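Local coordinates for protein tannase (Lactobacillus plantarum, PDB 3WA7) that hydrolyses the galloyl ester bonds of tannins, probably as a serine esterase of the alpha/beta-hydrolase fold, at residues A138-V143 against N155-N160; I197-A202 against F461-G466; W411-G416 against I432-H437. One frame throughout, in Å; residues are numbered along the deposited sequence. Where two conformers were deposited one is given.

Contact 1: A138-V143 against N155-N160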
ATOM      1  N   ALA A 138      -4.318  15.195  -5.360  1.00  5.18           N
ATOM      2  CA  ALA A 138      -5.153  16.036  -6.212  1.00  5.48           C
ATOM      3  C   ALA A 138      -6.586  15.516  -6.178  1.00  5.57           C
ATOM      4  O   ALA A 138      -7.537  16.297  -6.127  1.00  7.12           O
ATOM      5  CB  ALA A 138      -4.632  16.029  -7.646  1.00  5.75           C
ATOM      6  N   ALA A 139      -6.737  14.195  -6.207  1.00  5.23           N
ATOM      7  CA  ALA A 139      -8.063  13.587  -6.169  1.00  5.24           C
ATOM      8  C   ALA A 139      -8.735  13.888  -4.834  1.00  5.12           C
ATOM      9  O   ALA A 139      -9.927  14.186  -4.783  1.00  5.95           O
ATOM     10  CB  ALA A 139      -7.961  12.082  -6.382  1.00  6.69           C
ATOM     11  N   ILE A 140      -7.972  13.803  -3.749  1.00  4.60           N
ATOM     12  CA  ILE A 140      -8.511  14.103  -2.430  1.00  4.40           C
ATOM     13  C   ILE A 140      -8.932  15.573  -2.370  1.00  6.49           C
ATOM     14  O   ILE A 140      -9.996  15.897  -1.846  1.00  8.83           O
ATOM     15  CB  ILE A 140      -7.475  13.818  -1.327  1.00  3.97           C
ATOM     16  CG1 ILE A 140      -7.176  12.318  -1.295  1.00  3.53           C
ATOM     17  CG2 ILE A 140      -7.995  14.311   0.031  1.00  4.71           C
ATOM     18  CD1 ILE A 140      -5.990  11.936  -0.409  1.00  4.85           C
ATOM     19  N   ARG A 141      -8.105  16.467  -2.909  1.00  6.64           N
ATOM     20  CA  ARG A 141      -8.455  17.886  -2.898  1.00  6.50           C
ATOM     21  C   ARG A 141      -9.733  18.134  -3.693  1.00  6.61           C
ATOM     22  O   ARG A 141     -10.558  18.957  -3.302  1.00  8.20           O
ATOM     23  CB  ARG A 141      -7.311  18.738  -3.459  1.00  6.76           C
ATOM     24  CG  ARG A 141      -6.071  18.670  -2.598  1.00  6.97           C
ATOM     25  CD  ARG A 141      -5.040  19.721  -2.959  1.00  9.07           C
ATOM     26  NE  ARG A 141      -3.972  19.704  -1.966  1.00  9.66           N
ATOM     27  CZ  ARG A 141      -3.064  20.659  -1.812  1.00 10.51           C
ATOM     28  NH1 ARG A 141      -3.077  21.732  -2.592  1.00 12.39           N
ATOM     29  NH2 ARG A 141      -2.146  20.540  -0.862  1.00 12.28           N
ATOM     30  N   TYR A 142      -9.898  17.419  -4.802  1.00  7.14           N
ATOM     31  CA  TYR A 142     -11.098  17.570  -5.622  1.00  8.09           C
ATOM     32  C   TYR A 142     -12.324  17.215  -4.783  1.00  8.09           C
ATOM     33  O   TYR A 142     -13.321  17.934  -4.781  1.00  7.83           O
ATOM     34  CB  TYR A 142     -11.049  16.646  -6.843  1.00  8.18           C
ATOM     35  CG  TYR A 142     -12.294  16.738  -7.700  1.00  8.58           C
ATOM     36  CD1 TYR A 142     -12.416  17.719  -8.686  1.00  9.47           C
ATOM     37  CD2 TYR A 142     -13.378  15.887  -7.477  1.00  8.67           C
ATOM     38  CE1 TYR A 142     -13.591  17.855  -9.425  1.00  9.51           C
ATOM     39  CE2 TYR A 142     -14.558  16.016  -8.208  1.00 10.10           C
ATOM     40  CZ  TYR A 142     -14.657  17.002  -9.176  1.00  8.75           C
ATOM     41  OH  TYR A 142     -15.829  17.144  -9.878  1.00  8.98           O
ATOM     42  N   VAL A 143     -12.240  16.095  -4.076  1.00  7.34           N
ATOM     43  CA  VAL A 143     -13.343  15.639  -3.237  1.00  7.10           C
ATOM     44  C   VAL A 143     -13.676  16.639  -2.134  1.00  8.29           C
ATOM     45  O   VAL A 143     -14.832  17.036  -1.976  1.00  9.43           O
ATOM     46  CB  VAL A 143     -13.021  14.270  -2.594  1.00  5.17           C
ATOM     47  CG1 VAL A 143     -14.066  13.920  -1.533  1.00  5.78           C
ATOM     48  CG2 VAL A 143     -12.990  13.194  -3.666  1.00  5.19           C
ATOM     49  N   ASN A 155     -15.052  14.684   5.509  1.00  7.15           N
ATOM     50  CA  ASN A 155     -14.226  14.642   6.710  1.00  7.65           C
ATOM     51  C   ASN A 155     -14.018  13.184   7.112  1.00  7.06           C
ATOM     52  O   ASN A 155     -13.392  12.887   8.131  1.00  6.87           O
ATOM     53  CB  ASN A 155     -14.904  15.402   7.848  1.00  9.45           C
ATOM     54  CG  ASN A 155     -15.062  16.873   7.542  1.00 10.51           C
ATOM     55  OD1 ASN A 155     -14.083  17.563   7.249  1.00 14.73           O
ATOM     56  ND2 ASN A 155     -16.296  17.364   7.597  1.00 10.98           N
ATOM     57  N   ARG A 156     -14.547  12.284   6.293  1.00  6.07           N
ATOM     58  CA  ARG A 156     -14.435  10.850   6.535  1.00  6.32           C
ATOM     59  C   ARG A 156     -13.893  10.116   5.310  1.00  5.35           C
ATOM     60  O   ARG A 156     -14.424   9.080   4.899  1.00  5.50           O
ATOM     61  CB  ARG A 156     -15.800  10.283   6.927  1.00  5.45           C
ATOM     62  CG  ARG A 156     -16.347  10.860   8.221  1.00  7.45           C
ATOM     63  CD  ARG A 156     -15.510  10.439   9.427  1.00  8.61           C
ATOM     64  NE  ARG A 156     -16.082  10.953  10.670  1.00 11.78           N
ATOM     65  CZ  ARG A 156     -15.797  12.138  11.202  1.00 12.26           C
ATOM     66  NH1 ARG A 156     -14.929  12.952  10.614  1.00 11.41           N
ATOM     67  NH2 ARG A 156     -16.405  12.523  12.318  1.00 13.55           N
ATOM     68  N   ILE A 157     -12.831  10.665   4.725  1.00  6.19           N
ATOM     69  CA  ILE A 157     -12.197  10.053   3.566  1.00  5.75           C
ATOM     70  C   ILE A 157     -11.279   8.955   4.078  1.00  4.64           C
ATOM     71  O   ILE A 157     -10.465   9.182   4.969  1.00  5.94           O
ATOM     72  CB  ILE A 157     -11.360  11.079   2.764  1.00  4.94           C
ATOM     73  CG1 ILE A 157     -12.291  12.083   2.075  1.00  4.84           C
ATOM     74  CG2 ILE A 157     -10.494  10.356   1.735  1.00  4.87           C
ATOM     75  CD1 ILE A 157     -11.560  13.190   1.316  1.00  6.60           C
ATOM     76  N   ILE A 158     -11.432   7.761   3.522  1.00  4.30           N
ATOM     77  CA  ILE A 158     -10.627   6.621   3.926  1.00  3.99           C
ATOM     78  C   ILE A 158     -10.015   6.011   2.684  1.00  4.44           C
ATOM     79  O   ILE A 158     -10.724   5.512   1.816  1.00  4.88           O
ATOM     80  CB  ILE A 158     -11.488   5.559   4.641  1.00  4.43           C
ATOM     81  CG1 ILE A 158     -12.186   6.199   5.844  1.00  6.29           C
ATOM     82  CG2 ILE A 158     -10.615   4.389   5.103  1.00  4.67           C
ATOM     83  CD1 ILE A 158     -13.169   5.292   6.537  1.00  9.38           C
ATOM     84  N   THR A 159      -8.692   6.070   2.588  1.00  4.59           N
ATOM     85  CA  THR A 159      -8.017   5.506   1.430  1.00  5.27           C
ATOM     86  C   THR A 159      -7.788   4.012   1.603  1.00  5.46           C
ATOM     87  O   THR A 159      -7.752   3.498   2.722  1.00  5.03           O
ATOM     88  CB  THR A 159      -6.654   6.187   1.175  1.00  6.42           C
ATOM     89  OG1 THR A 159      -5.905   6.242   2.398  1.00  5.03           O
ATOM     90  CG2 THR A 159      -6.853   7.588   0.623  1.00  6.84           C
ATOM     91  N   ASN A 160      -7.659   3.315   0.482  1.00  4.66           N
ATOM     92  CA  ASN A 160      -7.402   1.885   0.509  1.00  4.73           C
ATOM     93  C   ASN A 160      -6.586   1.517  -0.711  1.00  5.40           C
ATOM     94  O   ASN A 160      -6.737   2.111  -1.777  1.00  6.65           O
ATOM     95  CB  ASN A 160      -8.709   1.086   0.515  1.00  5.93           C
ATOM     96  CG  ASN A 160      -8.473  -0.399   0.704  1.00  7.78           C
ATOM     97  OD1 ASN A 160      -7.701  -0.808   1.573  1.00  9.55           O
ATOM     98  ND2 ASN A 160      -9.136  -1.216  -0.103  1.00  8.65           N
TER
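I140 and V143 lie about one helical turn apart, and both touch the end of I157. The backbones stand well apart, with the CA atoms of I140 and I157 8.1 Å from each other. Along helix 131-145, I140 is the first to reach the strand. Its CG2 branch lies anti to the backbone N and meets CD1 of I157 at 4.0 Å, the two side chains crossing at a slant. R141 points the other way, and its guanidinium forms salt bridges with D195 and E182. V143 closes the contact. Its CG1 meets CD1 of I157 at 3.9 Å, the two side chains approaching tip to tip. The extended second torsion of I157 (chi2 177°) carries CD1 out to both partners. V143 and I157 also pack on M71 of strand 69-72. All three residues are buried, and the contact is purely apolar. It packs a helix on one face of the parallel part of a mixed sheet. The helix links strand 107-111 to strand 157-160, with strand 69-72 lying between them in the sheet. This is a beta-alpha-beta crossover of the alpha/beta-hydrolase fold, and its second strand leads into the probable GxSxG nucleophile elbow.

Contact 2: I197-A202 against F461-G466; sequences IFAVSA and FSWIDG
W463 reaches from helix 457-468 to the strand at A199 and V200. The tight part is the far corner of its indole. CH2 of W463 lies 3.4 Å from the backbone O of V200 and 3.8 Å from CB of A199. Both partners meet the ring obliquely. The first torsion of W463 sets CG anti to the backbone N (chi1 174°), and this sends the indole out from the helix to the sheet. A199 turns its small methyl toward the helix. V200 points its side chain the other way, onto W411, so it offers the tryptophan its carbonyl and not its isopropyl group. Beyond this corner the contact is loose. I464 stays apart from segment 197-202 and packs on I158 of the next strand. The ring of F198 also stays apart from segment 461-466, but it touches L467 and C468 further along the same helix. W463 itself is only partly buried. The O of V200 also takes a backbone hydrogen bond from R412 N in the neighbouring strand, so the carbonyl is already satisfied within the sheet, and the contact rests on van der Waals fit and not on a polar bond.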
ATOM      1  N   ILE A 197      -6.542  13.277   5.297  1.00  7.21           N
ATOM      2  CA  ILE A 197      -7.694  12.386   5.330  1.00  6.26           C
ATOM      3  C   ILE A 197      -8.017  11.872   6.726  1.00  6.21           C
ATOM      4  O   ILE A 197      -7.273  12.106   7.679  1.00  6.00           O
ATOM      5  CB  ILE A 197      -7.490  11.192   4.375  1.00  5.59           C
ATOM      6  CG1 ILE A 197      -6.249  10.395   4.786  1.00  6.12           C
ATOM      7  CG2 ILE A 197      -7.362  11.703   2.936  1.00  5.93           C
ATOM      8  CD1 ILE A 197      -5.982   9.178   3.918  1.00  5.46           C
ATOM      9  N   PHE A 198      -9.133  11.160   6.828  1.00  5.74           N
ATOM     10  CA  PHE A 198      -9.618  10.622   8.095  1.00  6.17           C
ATOM     11  C   PHE A 198      -8.975   9.310   8.544  1.00  6.15           C
ATOM     12  O   PHE A 198      -8.595   9.166   9.706  1.00  7.57           O
ATOM     13  CB  PHE A 198     -11.136  10.436   8.004  1.00  6.00           C
ATOM     14  CG  PHE A 198     -11.758   9.864   9.249  1.00  6.74           C
ATOM     15  CD1 PHE A 198     -11.816  10.610  10.421  1.00  8.70           C
ATOM     16  CD2 PHE A 198     -12.315   8.589   9.237  1.00  7.89           C
ATOM     17  CE1 PHE A 198     -12.425  10.094  11.568  1.00  8.04           C
ATOM     18  CE2 PHE A 198     -12.928   8.061  10.380  1.00 10.49           C
ATOM     19  CZ  PHE A 198     -12.983   8.817  11.546  1.00  9.19           C
ATOM     20  N   ALA A 199      -8.860   8.352   7.634  1.00  5.85           N
ATOM     21  CA  ALA A 199      -8.285   7.063   7.996  1.00  5.87           C
ATOM     22  C   ALA A 199      -7.573   6.397   6.837  1.00  7.15           C
ATOM     23  O   ALA A 199      -7.834   6.697   5.668  1.00  4.48           O
ATOM     24  CB  ALA A 199      -9.378   6.145   8.534  1.00  5.73           C
ATOM     25  N   VAL A 200      -6.681   5.475   7.178  1.00  5.73           N
ATOM     26  CA  VAL A 200      -5.895   4.751   6.194  1.00  5.67           C
ATOM     27  C   VAL A 200      -6.076   3.241   6.278  1.00  6.86           C
ATOM     28  O   VAL A 200      -5.983   2.657   7.358  1.00  7.74           O
ATOM     29  CB  VAL A 200      -4.377   5.023   6.383  1.00  5.14           C
ATOM     30  CG1 VAL A 200      -3.555   4.082   5.500  1.00  6.33           C
ATOM     31  CG2 VAL A 200      -4.055   6.465   6.052  1.00  5.77           C
ATOM     32  N   SER A 201      -6.344   2.623   5.132  1.00  5.61           N
ATOM     33  CA  SER A 201      -6.440   1.176   5.042  1.00  6.54           C
ATOM     34  C   SER A 201      -5.352   0.809   4.039  1.00  6.12           C
ATOM     35  O   SER A 201      -5.298   1.365   2.936  1.00  6.35           O
ATOM     36  CB  SER A 201      -7.797   0.717   4.512  1.00  7.20           C
ATOM     37  OG  SER A 201      -7.761  -0.681   4.279  1.00  7.68           O
ATOM     38  N   ALA A 202      -4.475  -0.110   4.419  1.00  5.42           N
ATOM     39  CA  ALA A 202      -3.397  -0.501   3.525  1.00  7.53           C
ATOM     40  C   ALA A 202      -3.047  -1.972   3.624  1.00  7.43           C
ATOM     41  O   ALA A 202      -2.791  -2.491   4.714  1.00  9.07           O
ATOM     42  CB  ALA A 202      -2.158   0.342   3.809  1.00  5.57           C
ATOM     43  N   PHE A 461     -14.768  -3.367   6.890  1.00  8.26           N
ATOM     44  CA  PHE A 461     -15.962  -2.537   7.019  1.00  9.22           C
ATOM     45  C   PHE A 461     -16.399  -2.402   8.481  1.00  9.16           C
ATOM     46  O   PHE A 461     -16.975  -1.386   8.873  1.00  9.40           O
ATOM     47  CB  PHE A 461     -17.102  -3.110   6.165  1.00  9.35           C
ATOM     48  CG  PHE A 461     -16.862  -3.021   4.673  1.00 10.99           C
ATOM     49  CD1 PHE A 461     -17.771  -3.581   3.779  1.00 11.75           C
ATOM     50  CD2 PHE A 461     -15.733  -2.384   4.162  1.00 11.60           C
ATOM     51  CE1 PHE A 461     -17.560  -3.510   2.398  1.00 11.76           C
ATOM     52  CE2 PHE A 461     -15.513  -2.307   2.780  1.00 11.81           C
ATOM     53  CZ  PHE A 461     -16.429  -2.872   1.900  1.00 11.98           C
ATOM     54  N   SER A 462     -16.119  -3.423   9.286  1.00  9.78           N
ATOM     55  CA  SER A 462     -16.467  -3.376  10.703  1.00 11.34           C
ATOM     56  C   SER A 462     -15.598  -2.310  11.368  1.00 10.63           C
ATOM     57  O   SER A 462     -16.062  -1.555  12.228  1.00 10.74           O
ATOM     58  CB  SER A 462     -16.222  -4.735  11.364  1.00 14.30           C
ATOM     59  OG  SER A 462     -16.470  -4.671  12.758  1.00 17.90           O
ATOM     60  N   TRP A 463     -14.332  -2.254  10.960  1.00  9.73           N
ATOM     61  CA  TRP A 463     -13.389  -1.270  11.490  1.00  9.63           C
ATOM     62  C   TRP A 463     -13.842   0.130  11.078  1.00  8.54           C
ATOM     63  O   TRP A 463     -13.872   1.049  11.895  1.00 10.20           O
ATOM     64  CB  TRP A 463     -11.983  -1.547  10.945  1.00  9.69           C
ATOM     65  CG  TRP A 463     -10.943  -0.516  11.307  1.00  9.75           C
ATOM     66  CD1 TRP A 463     -10.372  -0.314  12.532  1.00 11.19           C
ATOM     67  CD2 TRP A 463     -10.336   0.432  10.420  1.00 10.69           C
ATOM     68  NE1 TRP A 463      -9.444   0.701  12.463  1.00 10.87           N
ATOM     69  CE2 TRP A 463      -9.402   1.177  11.179  1.00 10.62           C
ATOM     70  CE3 TRP A 463     -10.489   0.726   9.059  1.00 11.66           C
ATOM     71  CZ2 TRP A 463      -8.623   2.198  10.617  1.00 10.63           C
ATOM     72  CZ3 TRP A 463      -9.713   1.743   8.501  1.00 11.27           C
ATOM     73  CH2 TRP A 463      -8.791   2.465   9.283  1.00 10.23           C
ATOM     74  N   ILE A 464     -14.201   0.292   9.807  1.00  8.93           N
ATOM     75  CA  ILE A 464     -14.654   1.590   9.324  1.00  8.26           C
ATOM     76  C   ILE A 464     -15.901   2.060  10.080  1.00  8.87           C
ATOM     77  O   ILE A 464     -15.953   3.194  10.556  1.00 10.33           O
ATOM     78  CB  ILE A 464     -14.954   1.548   7.804  1.00  7.17           C
ATOM     79  CG1 ILE A 464     -13.641   1.370   7.029  1.00  7.45           C
ATOM     80  CG2 ILE A 464     -15.668   2.829   7.373  1.00  8.07           C
ATOM     81  CD1 ILE A 464     -13.809   1.317   5.522  1.00  6.93           C
ATOM     82  N   ASP A 465     -16.898   1.189  10.199  1.00 10.69           N
ATOM     83  CA  ASP A 465     -18.123   1.549  10.905  1.00 11.61           C
ATOM     84  C   ASP A 465     -17.843   1.877  12.369  1.00 12.57           C
ATOM     85  O   ASP A 465     -18.497   2.736  12.957  1.00 13.14           O
ATOM     86  CB  ASP A 465     -19.154   0.419  10.813  1.00 11.49           C
ATOM     87  CG  ASP A 465     -19.676   0.221   9.402  1.00 12.16           C
ATOM     88  OD1 ASP A 465     -19.435   1.099   8.547  1.00 12.36           O
ATOM     89  OD2 ASP A 465     -20.338  -0.806   9.151  1.00 11.84           O
ATOM     90  N   GLY A 466     -16.867   1.190  12.952  1.00 12.17           N
ATOM     91  CA  GLY A 466     -16.517   1.449  14.337  1.00 13.11           C
ATOM     92  C   GLY A 466     -15.992   2.865  14.502  1.00 14.37           C
ATOM     93  O   GLY A 466     -16.313   3.548  15.475  1.00 15.20           O
TER

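Contact 3: W411-G416 against I432-H437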
ATOM      1  N   TRP A 411      -5.514   4.077  11.547  1.00  8.11           N
ATOM      2  CA  TRP A 411      -4.841   3.214  10.577  1.00  7.43           C
ATOM      3  C   TRP A 411      -5.172   1.729  10.704  1.00  7.86           C
ATOM      4  O   TRP A 411      -5.279   1.199  11.812  1.00  8.75           O
ATOM      5  CB  TRP A 411      -3.318   3.349  10.718  1.00  7.18           C
ATOM      6  CG  TRP A 411      -2.793   4.731  10.532  1.00  5.60           C
ATOM      7  CD1 TRP A 411      -3.040   5.815  11.325  1.00  7.81           C
ATOM      8  CD2 TRP A 411      -1.952   5.194   9.469  1.00  6.94           C
ATOM      9  NE1 TRP A 411      -2.410   6.925  10.817  1.00  7.98           N
ATOM     10  CE2 TRP A 411      -1.734   6.573   9.679  1.00  6.30           C
ATOM     11  CE3 TRP A 411      -1.360   4.578   8.360  1.00  7.31           C
ATOM     12  CZ2 TRP A 411      -0.948   7.352   8.817  1.00  6.23           C
ATOM     13  CZ3 TRP A 411      -0.577   5.351   7.502  1.00  5.75           C
ATOM     14  CH2 TRP A 411      -0.381   6.725   7.739  1.00  6.22           C
ATOM     15  N   ARG A 412      -5.309   1.062   9.562  1.00  7.67           N
ATOM     16  CA  ARG A 412      -5.555  -0.376   9.526  1.00  7.49           C
ATOM     17  C   ARG A 412      -4.570  -0.946   8.514  1.00  7.40           C
ATOM     18  O   ARG A 412      -4.631  -0.637   7.320  1.00  7.61           O
ATOM     19  CB  ARG A 412      -6.987  -0.710   9.102  1.00  7.67           C
ATOM     20  CG  ARG A 412      -7.275  -2.214   9.149  1.00  8.95           C
ATOM     21  CD  ARG A 412      -8.748  -2.518   8.908  1.00  9.02           C
ATOM     22  NE  ARG A 412      -9.084  -3.921   9.155  1.00  9.76           N
ATOM     23  CZ  ARG A 412      -8.879  -4.914   8.295  1.00 10.87           C
ATOM     24  NH1 ARG A 412      -8.333  -4.675   7.111  1.00 10.32           N
ATOM     25  NH2 ARG A 412      -9.232  -6.151   8.617  1.00 11.85           N
ATOM     26  N   ILE A 413      -3.652  -1.769   9.001  1.00  6.57           N
ATOM     27  CA  ILE A 413      -2.628  -2.356   8.154  1.00  6.54           C
ATOM     28  C   ILE A 413      -2.655  -3.876   8.191  1.00  7.74           C
ATOM     29  O   ILE A 413      -2.807  -4.476   9.257  1.00  7.78           O
ATOM     30  CB  ILE A 413      -1.229  -1.893   8.608  1.00  4.92           C
ATOM     31  CG1 ILE A 413      -1.172  -0.361   8.628  1.00  6.09           C
ATOM     32  CG2 ILE A 413      -0.160  -2.485   7.697  1.00  5.99           C
ATOM     33  CD1 ILE A 413       0.115   0.190   9.197  0.55  7.21           C
ATOM     34  N   ARG A 414      -2.506  -4.485   7.019  1.00  7.18           N
ATOM     35  CA  ARG A 414      -2.484  -5.938   6.894  1.00  7.77           C
ATOM     36  C   ARG A 414      -1.370  -6.361   5.940  1.00  7.90           C
ATOM     37  O   ARG A 414      -1.102  -5.684   4.946  1.00  8.44           O
ATOM     38  CB  ARG A 414      -3.826  -6.461   6.360  1.00  7.33           C
ATOM     39  CG  ARG A 414      -4.997  -6.353   7.329  1.00  8.08           C
ATOM     40  CD  ARG A 414      -4.833  -7.321   8.497  1.00  6.94           C
ATOM     41  NE  ARG A 414      -5.968  -7.294   9.421  1.00  7.04           N
ATOM     42  CZ  ARG A 414      -6.193  -6.340  10.321  1.00  8.95           C
ATOM     43  NH1 ARG A 414      -5.364  -5.311  10.439  1.00  9.48           N
ATOM     44  NH2 ARG A 414      -7.249  -6.425  11.123  1.00 10.15           N
ATOM     45  N   HIS A 415      -0.708  -7.467   6.265  1.00  6.60           N
ATOM     46  CA  HIS A 415       0.345  -8.030   5.426  1.00  6.18           C
ATOM     47  C   HIS A 415       0.272  -9.536   5.649  1.00  7.09           C
ATOM     48  O   HIS A 415       0.427 -10.001   6.774  1.00  8.25           O
ATOM     49  CB  HIS A 415       1.736  -7.519   5.828  1.00  6.01           C
ATOM     50  CG  HIS A 415       2.836  -8.020   4.939  1.00  6.78           C
ATOM     51  ND1 HIS A 415       3.359  -7.275   3.903  1.00  8.66           N
ATOM     52  CD2 HIS A 415       3.477  -9.213   4.904  1.00  5.99           C
ATOM     53  CE1 HIS A 415       4.272  -7.987   3.268  1.00  9.67           C
ATOM     54  NE2 HIS A 415       4.362  -9.167   3.855  1.00  7.80           N
ATOM     55  N   GLY A 416       0.023 -10.290   4.583  1.00  6.18           N
ATOM     56  CA  GLY A 416      -0.093 -11.735   4.708  1.00  5.22           C
ATOM     57  C   GLY A 416       1.133 -12.448   5.247  1.00  6.23           C
ATOM     58  O   GLY A 416       2.263 -12.097   4.913  1.00  5.71           O
ATOM     59  N   ILE A 432       4.400  -0.231  14.620  1.00  4.69           N
ATOM     60  CA  ILE A 432       4.929   0.174  15.916  1.00  6.62           C
ATOM     61  C   ILE A 432       5.194   1.670  15.977  1.00  6.43           C
ATOM     62  O   ILE A 432       4.917   2.309  16.991  1.00  7.33           O
ATOM     63  CB  ILE A 432       6.216  -0.601  16.261  1.00  7.45           C
ATOM     64  CG1 ILE A 432       5.880  -2.087  16.415  1.00  7.38           C
ATOM     65  CG2 ILE A 432       6.834  -0.055  17.552  1.00  8.45           C
ATOM     66  CD1 ILE A 432       7.086  -2.969  16.695  1.00  5.53           C
HETATM   67  N   MSE A 433       5.718   2.237  14.893  1.00  6.42           N
HETATM   68  CA  MSE A 433       5.985   3.670  14.889  1.00  7.04           C
HETATM   69  C   MSE A 433       4.681   4.442  15.049  1.00  7.89           C
HETATM   70  O   MSE A 433       4.640   5.463  15.732  1.00  7.77           O
HETATM   71  CB  MSE A 433       6.693   4.095  13.602  1.00  7.87           C
HETATM   72  CG  MSE A 433       7.213   5.520  13.668  1.00 11.31           C
HETATM   73 SE   MSE A 433       8.361   5.973  12.190  1.00 21.95          SE
HETATM   74  CE  MSE A 433       9.452   4.396  12.218  1.00  1.71           C
ATOM     75  N   LEU A 434       3.610   3.950  14.428  1.00  7.00           N
ATOM     76  CA  LEU A 434       2.312   4.612  14.543  1.00  7.28           C
ATOM     77  C   LEU A 434       1.845   4.587  15.995  1.00 10.32           C
ATOM     78  O   LEU A 434       1.403   5.603  16.534  1.00  9.98           O
ATOM     79  CB  LEU A 434       1.277   3.916  13.652  1.00  6.63           C
ATOM     80  CG  LEU A 434       1.407   4.213  12.153  1.00  5.72           C
ATOM     81  CD1 LEU A 434       0.565   3.225  11.347  1.00  5.58           C
ATOM     82  CD2 LEU A 434       0.967   5.649  11.884  1.00  6.88           C
ATOM     83  N   GLU A 435       1.954   3.419  16.624  1.00  9.74           N
ATOM     84  CA  GLU A 435       1.549   3.260  18.015  1.00 13.09           C
ATOM     85  C   GLU A 435       2.395   4.158  18.915  1.00 12.11           C
ATOM     86  O   GLU A 435       1.876   4.815  19.820  1.00 12.40           O
ATOM     87  CB  GLU A 435       1.702   1.797  18.450  1.00 15.43           C
ATOM     88  CG  GLU A 435       1.128   1.488  19.834  1.00 22.15           C
ATOM     89  CD  GLU A 435       1.984   2.012  20.979  1.00 27.07           C
ATOM     90  OE1 GLU A 435       1.475   2.084  22.121  1.00 29.76           O
ATOM     91  OE2 GLU A 435       3.168   2.341  20.749  1.00 29.75           O
ATOM     92  N   ASN A 436       3.700   4.177  18.657  1.00 11.89           N
ATOM     93  CA  ASN A 436       4.636   4.979  19.436  1.00 11.29           C
ATOM     94  C   ASN A 436       4.301   6.462  19.411  1.00 11.78           C
ATOM     95  O   ASN A 436       4.587   7.181  20.366  1.00 11.58           O
ATOM     96  CB  ASN A 436       6.064   4.807  18.906  1.00 10.05           C
ATOM     97  CG  ASN A 436       6.692   3.492  19.314  1.00 10.52           C
ATOM     98  OD1 ASN A 436       7.800   3.176  18.886  1.00  9.63           O
ATOM     99  ND2 ASN A 436       5.996   2.723  20.146  1.00 10.50           N
ATOM    100  N   HIS A 437       3.717   6.927  18.313  1.00 10.78           N
ATOM    101  CA  HIS A 437       3.385   8.340  18.211  1.00 11.73           C
ATOM    102  C   HIS A 437       1.934   8.675  18.526  1.00 11.18           C
ATOM    103  O   HIS A 437       1.464   9.774  18.231  1.00 13.20           O
ATOM    104  CB  HIS A 437       3.790   8.879  16.835  1.00 11.27           C
ATOM    105  CG  HIS A 437       5.273   9.000  16.658  1.00 13.56           C
ATOM    106  ND1 HIS A 437       6.080   7.922  16.359  1.00 13.67           N
ATOM    107  CD2 HIS A 437       6.104  10.060  16.802  1.00 12.95           C
ATOM    108  CE1 HIS A 437       7.341   8.312  16.326  1.00 13.66           C
ATOM    109  NE2 HIS A 437       7.384   9.605  16.593  1.00 15.40           N
TER
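L434 lays its two methyl groups against the indole of W411. One interaction is CH-pi: CD2 of L434 sits 3.7 Å from the centroid of the five-membered ring of W411 and 13° off its normal. The side chains cross at about a right angle. The other methyl, CD1, lies on the same side of the ring, over its rim beside CG, CD2 and CE3, 3.7 Å from CD2 of W411. The first torsion of W411 holds CG beside the backbone N (chi1 -58°), with the ring broadside to the helix. The apolar packing extends to I413, whose CD1 meets CD1 of L434 end on; I413 has two conformers, so this touch is less certain. Polar bonds lie around this core. W411 NE1 is hydrogen-bonded to A408 O, which helps to fix the turn of the indole. With an alanine here, L434 would probably lose the indole face under its methyl groups, and A408 O this donor. At the helix end, M433 O (a selenomethionine label here) accepts from H437 ND1 at 2.9 Å and from H437 N, from opposite faces of its carbonyl plane. On the strand, R412 is paired with D456 and R414 with D442. Strand 410-414, helix 425-436 and strand 440-444 form a beta-alpha-beta unit, and D419, in the connection after the first strand, is the probable acid of the Ser-His-Asp triad of this alpha/beta-hydrolase fold.

From the N terminus, contact 1 comes first. It closes a short loop of 11 residues between helix 131-145 and strand 157-160, and it is complete before contact 2 begins. Contact 2 spans 258 residues and brings the C-terminal helix 457-468 back to strand 199-203. Contact 3 lies wholly within that span and closes a loop of 15 residues, so it nests and nothing crosses. Strand 199-203 joins all three. It bonds to strand 157-160 through T159 O and S201 N, and to strand 410-414 through V200 O and R412 N. Contacts 1 and 3 pack helices on one face of the sheet, and contact 2 packs its helix on the opposite face.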